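Local coordinates for protein 4-oxalocrotonate tautomerase family enzyme (Burkholderia sp. RPE67, PDB 6VVM) that belongs to the tautomerase superfamily and assembles as a trimer, each subunit combining two beta-alpha-beta halves in one four-stranded sheet, at residues 6-11 and 59-64; 21-26 and 85-90; 66-71 and 101-106. All coordinates share one frame; numbering follows the deposited sequence.

Contact 1. Residues 6-11 and 59-64; sequences YLPQGH and AALPVI
Y6 and V63 form an antiparallel hydrogen-bonded pair, Y6 N giving to V63 O at 2.9 Å in a nearly straight bond and V63 N returning a longer one of 3.3 Å to a lone pair of Y6 O. That second carbonyl is shared, since the CA-H of P62 also leans on it, with P62 CA 3.3 Å from Y6 O. The peptide bond before P62 is cis, and the pairing begins directly after this kink. L61, just before it, lays its side chain on the partner backbone: its CD1 methyl lies 3.4 Å from L7 C, while its other branch, CD2, rests 4.0 Å from Y6 CB. The torsion responsible sets CG of L61 opposite the carbonyl carbon (chi1 -56°). P8 continues the strip, its ring carbon CD 4.0 Å from L61 CB, the two side chains sliding past each other in opposite directions. Y6 touches V63 mostly near its root, CB to CB at 4.3 Å, and V63 O comes in at the edge of the phenol ring, close to its plane. The ring itself leads away from V63, to pack on I65 of the second subunit and K104 of the third. L61 and V63 both meet M102 of the second subunit, so this side of the sheet is buried by the assembly, whereas L7 and P62 pack on L92 of helix 74-92. The arrangement is the central antiparallel seam of the tautomerase fold, where the first strands of two beta-alpha-beta units lie side by side.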
loop_
_atom_site.group_PDB
_atom_site.type_symbol
_atom_site.label_atom_id
_atom_site.label_comp_id
_atom_site.label_asym_id
_atom_site.label_seq_id
_atom_site.Cartn_x
_atom_site.Cartn_y
_atom_site.Cartn_z
ATOM N N TYR A 6 -7.050 5.067 -4.480
ATOM C CA TYR A 6 -8.144 4.103 -4.461
ATOM C C TYR A 6 -9.419 4.788 -4.946
ATOM O O TYR A 6 -9.869 5.779 -4.351
ATOM C CB TYR A 6 -8.327 3.544 -3.057
ATOM C CG TYR A 6 -7.271 2.537 -2.687
ATOM C CD1 TYR A 6 -6.051 2.941 -2.159
ATOM C CD2 TYR A 6 -7.489 1.185 -2.882
ATOM C CE1 TYR A 6 -5.087 2.023 -1.818
ATOM C CE2 TYR A 6 -6.538 0.252 -2.541
ATOM C CZ TYR A 6 -5.341 0.670 -2.009
ATOM O OH TYR A 6 -4.405 -0.276 -1.674
ATOM N N LEU A 7 -9.968 4.292 -6.046
ATOM C CA LEU A 7 -11.153 4.876 -6.656
ATOM C C LEU A 7 -12.061 3.765 -7.161
ATOM O O LEU A 7 -11.623 2.621 -7.330
ATOM C CB LEU A 7 -10.782 5.853 -7.787
ATOM C CG LEU A 7 -10.273 5.367 -9.149
ATOM C CD1 LEU A 7 -10.023 6.576 -10.062
ATOM C CD2 LEU A 7 -8.997 4.531 -9.023
ATOM N N PRO A 8 -13.343 4.049 -7.354
ATOM C CA PRO A 8 -14.252 3.025 -7.864
ATOM C C PRO A 8 -14.094 2.851 -9.366
ATOM O O PRO A 8 -13.534 3.698 -10.060
ATOM C CB PRO A 8 -15.644 3.574 -7.527
ATOM C CG PRO A 8 -15.415 4.819 -6.702
ATOM C CD PRO A 8 -14.049 5.309 -7.052
ATOM N N GLN A 9 -14.612 1.727 -9.854
ATOM C CA GLN A 9 -14.707 1.471 -11.287
ATOM C C GLN A 9 -15.670 2.452 -11.947
ATOM O O GLN A 9 -16.478 3.113 -11.288
ATOM C CB GLN A 9 -15.198 0.042 -11.559
ATOM C CG GLN A 9 -14.224 -1.060 -11.202
ATOM C CD GLN A 9 -14.845 -2.447 -11.295
ATOM O OE1 GLN A 9 -16.061 -2.622 -11.142
ATOM N NE2 GLN A 9 -14.012 -3.441 -11.545
ATOM N N GLY A 10 -15.589 2.532 -13.271
ATOM C CA GLY A 10 -16.537 3.303 -14.053
ATOM C C GLY A 10 -16.021 4.622 -14.599
ATOM O O GLY A 10 -16.694 5.215 -15.451
ATOM N N HIS A 11 -14.868 5.115 -14.140
ATOM C CA HIS A 11 -14.353 6.391 -14.629
ATOM C C HIS A 11 -13.666 6.203 -15.973
ATOM O O HIS A 11 -12.942 5.228 -16.185
ATOM C CB HIS A 11 -13.382 7.005 -13.621
ATOM C CG HIS A 11 -14.046 7.498 -12.371
ATOM N ND1 HIS A 11 -14.970 8.522 -12.375
ATOM C CD2 HIS A 11 -13.923 7.109 -11.080
ATOM C CE1 HIS A 11 -15.386 8.743 -11.140
ATOM N NE2 HIS A 11 -14.766 7.900 -10.334
ATOM N N ALA A 59 -18.910 5.184 -2.034
ATOM C CA ALA A 59 -18.795 6.415 -1.262
ATOM C C ALA A 59 -17.615 6.421 -0.297
ATOM O O ALA A 59 -17.314 7.472 0.272
ATOM C CB ALA A 59 -20.087 6.649 -0.475
ATOM N N ALA A 60 -16.954 5.283 -0.079
ATOM C CA ALA A 60 -15.798 5.253 0.806
ATOM C C ALA A 60 -14.591 5.945 0.197
ATOM O O ALA A 60 -13.688 6.354 0.936
ATOM C CB ALA A 60 -15.421 3.813 1.147
ATOM N N LEU A 61 -14.560 6.064 -1.122
ATOM C CA LEU A 61 -13.451 6.574 -1.900
ATOM C C LEU A 61 -13.728 8.014 -2.300
ATOM O O LEU A 61 -14.882 8.454 -2.294
ATOM C CB LEU A 61 -13.248 5.682 -3.131
ATOM C CG LEU A 61 -13.048 4.208 -2.705
ATOM C CD1 LEU A 61 -12.635 3.319 -3.858
ATOM C CD2 LEU A 61 -12.045 4.083 -1.572
ATOM N N PRO A 62 -12.693 8.787 -2.665
ATOM C CA PRO A 62 -11.302 8.341 -2.855
ATOM C C PRO A 62 -10.372 8.421 -1.639
ATOM O O PRO A 62 -10.493 9.306 -0.801
ATOM C CB PRO A 62 -10.794 9.276 -3.953
ATOM C CG PRO A 62 -11.546 10.554 -3.728
ATOM C CD PRO A 62 -12.866 10.210 -3.023
ATOM N N VAL A 63 -9.437 7.477 -1.573
ATOM C CA VAL A 63 -8.368 7.471 -0.583
ATOM C C VAL A 63 -7.053 7.608 -1.338
ATOM O O VAL A 63 -6.775 6.830 -2.255
ATOM C CB VAL A 63 -8.384 6.193 0.268
ATOM C CG1 VAL A 63 -7.138 6.130 1.165
ATOM C CG2 VAL A 63 -9.679 6.126 1.093
ATOM N N ILE A 64 -6.263 8.612 -0.984
ATOM C CA ILE A 64 -4.984 8.860 -1.643
ATOM C C ILE A 64 -3.876 8.575 -0.646
ATOM O O ILE A 64 -3.838 9.173 0.435
ATOM C CB ILE A 64 -4.878 10.297 -2.175
ATOM C CG1 ILE A 64 -6.055 10.652 -3.094
ATOM C CG2 ILE A 64 -3.575 10.449 -2.935
ATOM C CD1 ILE A 64 -7.217 11.414 -2.397
#

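Contact 2. Residues 21-26 and 85-90; sequences DGLTRA and SETSAS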
loop_
_atom_site.group_PDB
_atom_site.type_symbol
_atom_site.label_atom_id
_atom_site.label_comp_id
_atom_site.label_asym_id
_atom_site.label_seq_id
_atom_site.Cartn_x
_atom_site.Cartn_y
_atom_site.Cartn_z
ATOM N N ASP A 21 -3.036 13.962 -14.438
ATOM C CA ASP A 21 -2.540 15.303 -14.748
ATOM C C ASP A 21 -2.710 16.241 -13.557
ATOM O O ASP A 21 -1.764 16.921 -13.142
ATOM C CB ASP A 21 -3.271 15.837 -15.983
ATOM C CG ASP A 21 -2.988 17.315 -16.255
ATOM O OD1 ASP A 21 -1.802 17.718 -16.223
ATOM O OD2 ASP A 21 -3.958 18.061 -16.528
ATOM N N GLY A 22 -3.902 16.263 -12.970
ATOM C CA GLY A 22 -4.165 17.220 -11.908
ATOM C C GLY A 22 -3.411 16.905 -10.632
ATOM O O GLY A 22 -2.909 17.808 -9.963
ATOM N N LEU A 23 -3.332 15.616 -10.268
ATOM C CA LEU A 23 -2.609 15.234 -9.055
ATOM C C LEU A 23 -1.119 15.528 -9.174
ATOM O O LEU A 23 -0.446 15.793 -8.170
ATOM C CB LEU A 23 -2.844 13.748 -8.758
ATOM C CG LEU A 23 -4.287 13.385 -8.383
ATOM C CD1 LEU A 23 -4.362 11.881 -8.198
ATOM C CD2 LEU A 23 -4.697 14.062 -7.097
ATOM N N THR A 24 -0.576 15.447 -10.384
ATOM C CA THR A 24 0.825 15.797 -10.566
ATOM C C THR A 24 1.023 17.299 -10.387
ATOM O O THR A 24 1.917 17.733 -9.656
ATOM C CB THR A 24 1.309 15.310 -11.939
ATOM O OG1 THR A 24 1.181 13.878 -11.991
ATOM C CG2 THR A 24 2.784 15.677 -12.179
ATOM N N ARG A 25 0.173 18.112 -11.022
ATOM C CA ARG A 25 0.239 19.554 -10.805
ATOM C C ARG A 25 0.016 19.889 -9.341
ATOM O O ARG A 25 0.622 20.825 -8.808
ATOM C CB ARG A 25 -0.800 20.270 -11.664
ATOM C CG ARG A 25 -0.641 20.055 -13.139
ATOM C CD ARG A 25 -1.817 20.690 -13.900
ATOM N NE ARG A 25 -1.685 20.423 -15.323
ATOM C CZ ARG A 25 -0.997 21.193 -16.161
ATOM N NH1 ARG A 25 -0.401 22.297 -15.723
ATOM N NH2 ARG A 25 -0.924 20.868 -17.441
ATOM N N ALA A 26 -0.845 19.123 -8.673
ATOM C CA ALA A 26 -1.134 19.380 -7.269
ATOM C C ALA A 26 0.097 19.141 -6.419
ATOM O O ALA A 26 0.356 19.888 -5.466
ATOM C CB ALA A 26 -2.290 18.485 -6.792
ATOM N N SER A 85 -6.627 16.610 -2.233
ATOM C CA SER A 85 -8.037 16.426 -1.903
ATOM C C SER A 85 -8.916 17.210 -2.871
ATOM O O SER A 85 -9.827 16.647 -3.485
ATOM C CB SER A 85 -8.310 16.874 -0.464
ATOM O OG SER A 85 -7.593 16.096 0.481
ATOM N N GLU A 86 -8.629 18.513 -3.042
ATOM C CA GLU A 86 -9.420 19.351 -3.947
ATOM C C GLU A 86 -9.345 18.845 -5.382
ATOM O O GLU A 86 -10.361 18.814 -6.082
ATOM C CB GLU A 86 -8.949 20.805 -3.877
ATOM C CG GLU A 86 -9.501 21.681 -5.012
ATOM C CD GLU A 86 -11.013 21.843 -4.929
ATOM O OE1 GLU A 86 -11.562 21.755 -3.809
ATOM O OE2 GLU A 86 -11.664 22.046 -5.979
ATOM N N THR A 87 -8.150 18.430 -5.828
ATOM C CA THR A 87 -7.990 17.890 -7.179
ATOM C C THR A 87 -8.807 16.616 -7.356
ATOM O O THR A 87 -9.529 16.450 -8.349
ATOM C CB THR A 87 -6.515 17.594 -7.471
ATOM O OG1 THR A 87 -5.760 18.817 -7.553
ATOM C CG2 THR A 87 -6.391 16.842 -8.791
ATOM N N SER A 88 -8.670 15.683 -6.417
ATOM C CA SER A 88 -9.403 14.428 -6.522
ATOM C C SER A 88 -10.906 14.677 -6.542
ATOM O O SER A 88 -11.623 14.115 -7.377
ATOM C CB SER A 88 -9.018 13.508 -5.363
ATOM O OG SER A 88 -7.651 13.156 -5.464
ATOM N N ALA A 89 -11.394 15.547 -5.653
ATOM C CA ALA A 89 -12.832 15.778 -5.577
ATOM C C ALA A 89 -13.347 16.457 -6.835
ATOM O O ALA A 89 -14.435 16.130 -7.318
ATOM C CB ALA A 89 -13.169 16.612 -4.341
ATOM N N SER A 90 -12.576 17.395 -7.393
ATOM C CA SER A 90 -13.067 18.109 -8.563
ATOM C C SER A 90 -13.024 17.224 -9.805
ATOM O O SER A 90 -13.986 17.205 -10.582
ATOM C CB SER A 90 -12.274 19.408 -8.763
ATOM O OG SER A 90 -11.182 19.212 -9.631
#
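The methyl group of T87 lies against the backbone of G22, where CG2 comes within 3.5 Å of G22 C and 3.6 Å of L23 N. With no side chain at G22, the threonine can settle directly on the main chain of the opposing helix. Its first torsion divides the work between two branches: CG2 is set opposite the backbone N (chi1 -68° for OG1) and reaches the G22-L23 peptide, while OG1 stands beside the backbone N and stops 3.6 Å from A26 CB. L23 adds a second side chain to the interface. Its CD2 methyl passes aslant of T87, 3.7 Å from CG2, and ends 3.5 Å from S88 OG. A next layer holds these groups in place. The hydroxyls of T87 and S88 are hydrogen-bonded back within their own helix, to the carbonyl oxygens of H83 and L84 respectively. L23 also packs on L3, V5 and I40 of the sheet and on L84. Within helix 13-31 and apart from the interface, R25 NE forms a salt bridge with D21 OD1 at 2.9 Å, one turn earlier, tilted from the guanidinium plane. The two helices run nearly antiparallel, with 166° between the axes of the two short segments, which approach to 9.1 Å. Chemically, the interface is one of methyl groups, a bare glycine backbone and hydroxyls that are hydrogen-bonded to carbonyl oxygens of their own helix. The cohesion between the two segments therefore rests on close fit and dispersion, with polar oxygens meeting carbon rather than a partner across the gap.

Contact 3. Residues 66-71 and 101-106; sequences AILIAG and VMIKDI
I67 and K104 stand side by side, pointing the same way from neighbouring parallel strands of a beta-alpha-beta unit in which helix 74-92 makes the crossover. CG1 of I67, opposite its carbonyl carbon (chi1 -57°), runs beside the lysine at 4.2 Å from K104 CB. The other branch turns along the strand: I67 CG2 reaches diagonally to I106 CG1 at 3.5 Å, so the two branches of one isoleucine touch two residues of the partner strand. Beyond its bent chain, K104 carries NZ to the hydroxyl of Y6 of the second subunit, and I106 packs on L42 of the third. This face thus meets both neighbouring chains. On the reverse face, with A66, lie L68 and I103, which pack against helix 74-92. There L68 lies aslant of I103, CD1 to CG2 at 3.7 Å; L80 packs on L68 and K77 on I103. D105 follows on the same face, its OD2 forming a salt bridge with K77 and a hydrogen bond with N49 of the second subunit. Between the two faces, five backbone hydrogen bonds alternate in direction between the strands, whose short axes are turned 25° against each other, the spacing staying even. The straightest runs from L68 N to K104 O, 2.9 Å. At the outer end a water gives hydrogen bonds to I69 O and D105 OD1, and the last backbone donor, A70 N, meets I106 O at 2.7 Å from 47° above the carbonyl plane.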
loop_
_atom_site.group_PDB
_atom_site.type_symbol
_atom_site.label_atom_id
_atom_site.label_comp_id
_atom_site.label_asym_id
_atom_site.label_seq_id
_atom_site.Cartn_x
_atom_site.Cartn_y
_atom_site.Cartn_z
ATOM N N ALA A 66 0.127 8.978 -0.300
ATOM C CA ALA A 66 1.245 9.722 -0.871
ATOM C C ALA A 66 2.504 9.345 -0.115
ATOM O O ALA A 66 2.589 9.562 1.099
ATOM C CB ALA A 66 1.011 11.233 -0.790
ATOM N N ILE A 67 3.477 8.793 -0.832
ATOM C CA ILE A 67 4.732 8.339 -0.254
ATOM C C ILE A 67 5.833 9.318 -0.634
ATOM O O ILE A 67 6.127 9.503 -1.823
ATOM C CB ILE A 67 5.072 6.920 -0.719
ATOM C CG1 ILE A 67 3.914 5.989 -0.337
ATOM C CG2 ILE A 67 6.395 6.481 -0.105
ATOM C CD1 ILE A 67 4.155 4.524 -0.627
ATOM N N LEU A 68 6.452 9.921 0.381
ATOM C CA LEU A 68 7.453 10.975 0.221
ATOM C C LEU A 68 8.734 10.594 0.942
ATOM O O LEU A 68 8.690 9.938 1.984
ATOM C CB LEU A 68 6.962 12.298 0.812
ATOM C CG LEU A 68 5.568 12.798 0.444
ATOM C CD1 LEU A 68 5.230 14.029 1.274
ATOM C CD2 LEU A 68 5.530 13.125 -1.030
ATOM N N ILE A 69 9.883 11.044 0.421
ATOM C CA ILE A 69 11.093 10.932 1.221
ATOM C C ILE A 69 10.972 11.901 2.386
ATOM O O ILE A 69 10.489 13.028 2.223
ATOM C CB ILE A 69 12.362 11.189 0.387
ATOM C CG1 ILE A 69 12.512 10.108 -0.686
ATOM C CG2 ILE A 69 13.596 11.135 1.287
ATOM C CD1 ILE A 69 13.780 10.229 -1.537
ATOM N N ALA A 70 11.375 11.456 3.575
ATOM C CA ALA A 70 11.233 12.284 4.766
ATOM C C ALA A 70 11.906 13.646 4.581
ATOM O O ALA A 70 12.836 13.809 3.783
ATOM C CB ALA A 70 11.810 11.567 5.990
ATOM N N GLY A 71 11.404 14.639 5.309
ATOM C CA GLY A 71 11.989 15.968 5.260
ATOM C C GLY A 71 11.010 17.099 5.013
ATOM O O GLY A 71 11.320 18.267 5.271
ATOM N N VAL A 101 -6.586 11.505 2.682
ATOM C CA VAL A 101 -5.179 11.500 2.291
ATOM C C VAL A 101 -4.347 10.931 3.430
ATOM O O VAL A 101 -4.529 11.310 4.592
ATOM C CB VAL A 101 -4.668 12.911 1.925
ATOM C CG1 VAL A 101 -3.152 12.866 1.628
ATOM C CG2 VAL A 101 -5.455 13.467 0.739
ATOM N N MET A 102 -3.413 10.046 3.093
ATOM C CA MET A 102 -2.481 9.500 4.069
ATOM C C MET A 102 -1.068 9.602 3.519
ATOM O O MET A 102 -0.788 9.127 2.411
ATOM C CB MET A 102 -2.834 8.042 4.407
ATOM C CG MET A 102 -4.046 7.917 5.294
ATOM S SD MET A 102 -5.132 6.556 4.830
ATOM C CE MET A 102 -4.026 5.169 4.571
ATOM N N ILE A 103 -0.186 10.251 4.271
ATOM C CA ILE A 103 1.176 10.528 3.825
ATOM C C ILE A 103 2.135 9.623 4.575
ATOM O O ILE A 103 2.165 9.632 5.810
ATOM C CB ILE A 103 1.563 12.002 4.043
ATOM C CG1 ILE A 103 0.641 12.924 3.232
ATOM C CG2 ILE A 103 3.035 12.215 3.671
ATOM C CD1 ILE A 103 0.871 14.382 3.496
ATOM N N LYS A 104 2.935 8.868 3.828
ATOM C CA LYS A 104 4.005 8.050 4.386
ATOM C C LYS A 104 5.337 8.752 4.151
ATOM O O LYS A 104 5.686 9.061 3.006
ATOM C CB LYS A 104 4.025 6.659 3.761
ATOM C CG LYS A 104 2.920 5.733 4.254
ATOM C CD LYS A 104 2.817 4.488 3.394
ATOM C CE LYS A 104 3.569 3.316 4.001
ATOM N NZ LYS A 104 2.669 2.124 4.135
ATOM N N ASP A 105 6.064 9.014 5.234
ATOM C CA ASP A 105 7.423 9.533 5.175
ATOM C C ASP A 105 8.407 8.368 5.162
ATOM O O ASP A 105 8.302 7.466 5.996
ATOM C CB ASP A 105 7.702 10.426 6.380
ATOM C CG ASP A 105 6.879 11.694 6.359
ATOM O OD1 ASP A 105 6.942 12.404 5.344
ATOM O OD2 ASP A 105 6.166 11.967 7.346
ATOM N N ILE A 106 9.351 8.389 4.227
ATOM C CA ILE A 106 10.362 7.339 4.088
ATOM C C ILE A 106 11.723 7.951 4.414
ATOM O O ILE A 106 12.159 8.873 3.715
ATOM C CB ILE A 106 10.365 6.729 2.671
ATOM C CG1 ILE A 106 8.970 6.241 2.272
ATOM C CG2 ILE A 106 11.392 5.576 2.555
ATOM C CD1 ILE A 106 8.423 5.074 3.113
HETATM O O HOH W 1 8.503 14.189 3.918
#

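From the N terminus the chain lays down strand 2-8, helix 13-31 and strand 39-45, and then returns at 59-64 to close contact 1, joining the first strands of the two halves. Strand 63-69, which starts in that segment, runs on into 66-71, the opening of contact 3. Before that contact closes, helix 74-92 comes back to 21-26 and completes contact 2, helix against helix across the halves. Residues 101-106 then close contact 3 within the second half. Contact 2 therefore crosses both others, whereas contacts 1 and 3 follow in series along strand 63-69. They meet where I64 O probably accepts a hydrogen bond from M102 N; S88 packs on I64 and S85 on V101, tying helix 74-92 to the sheet.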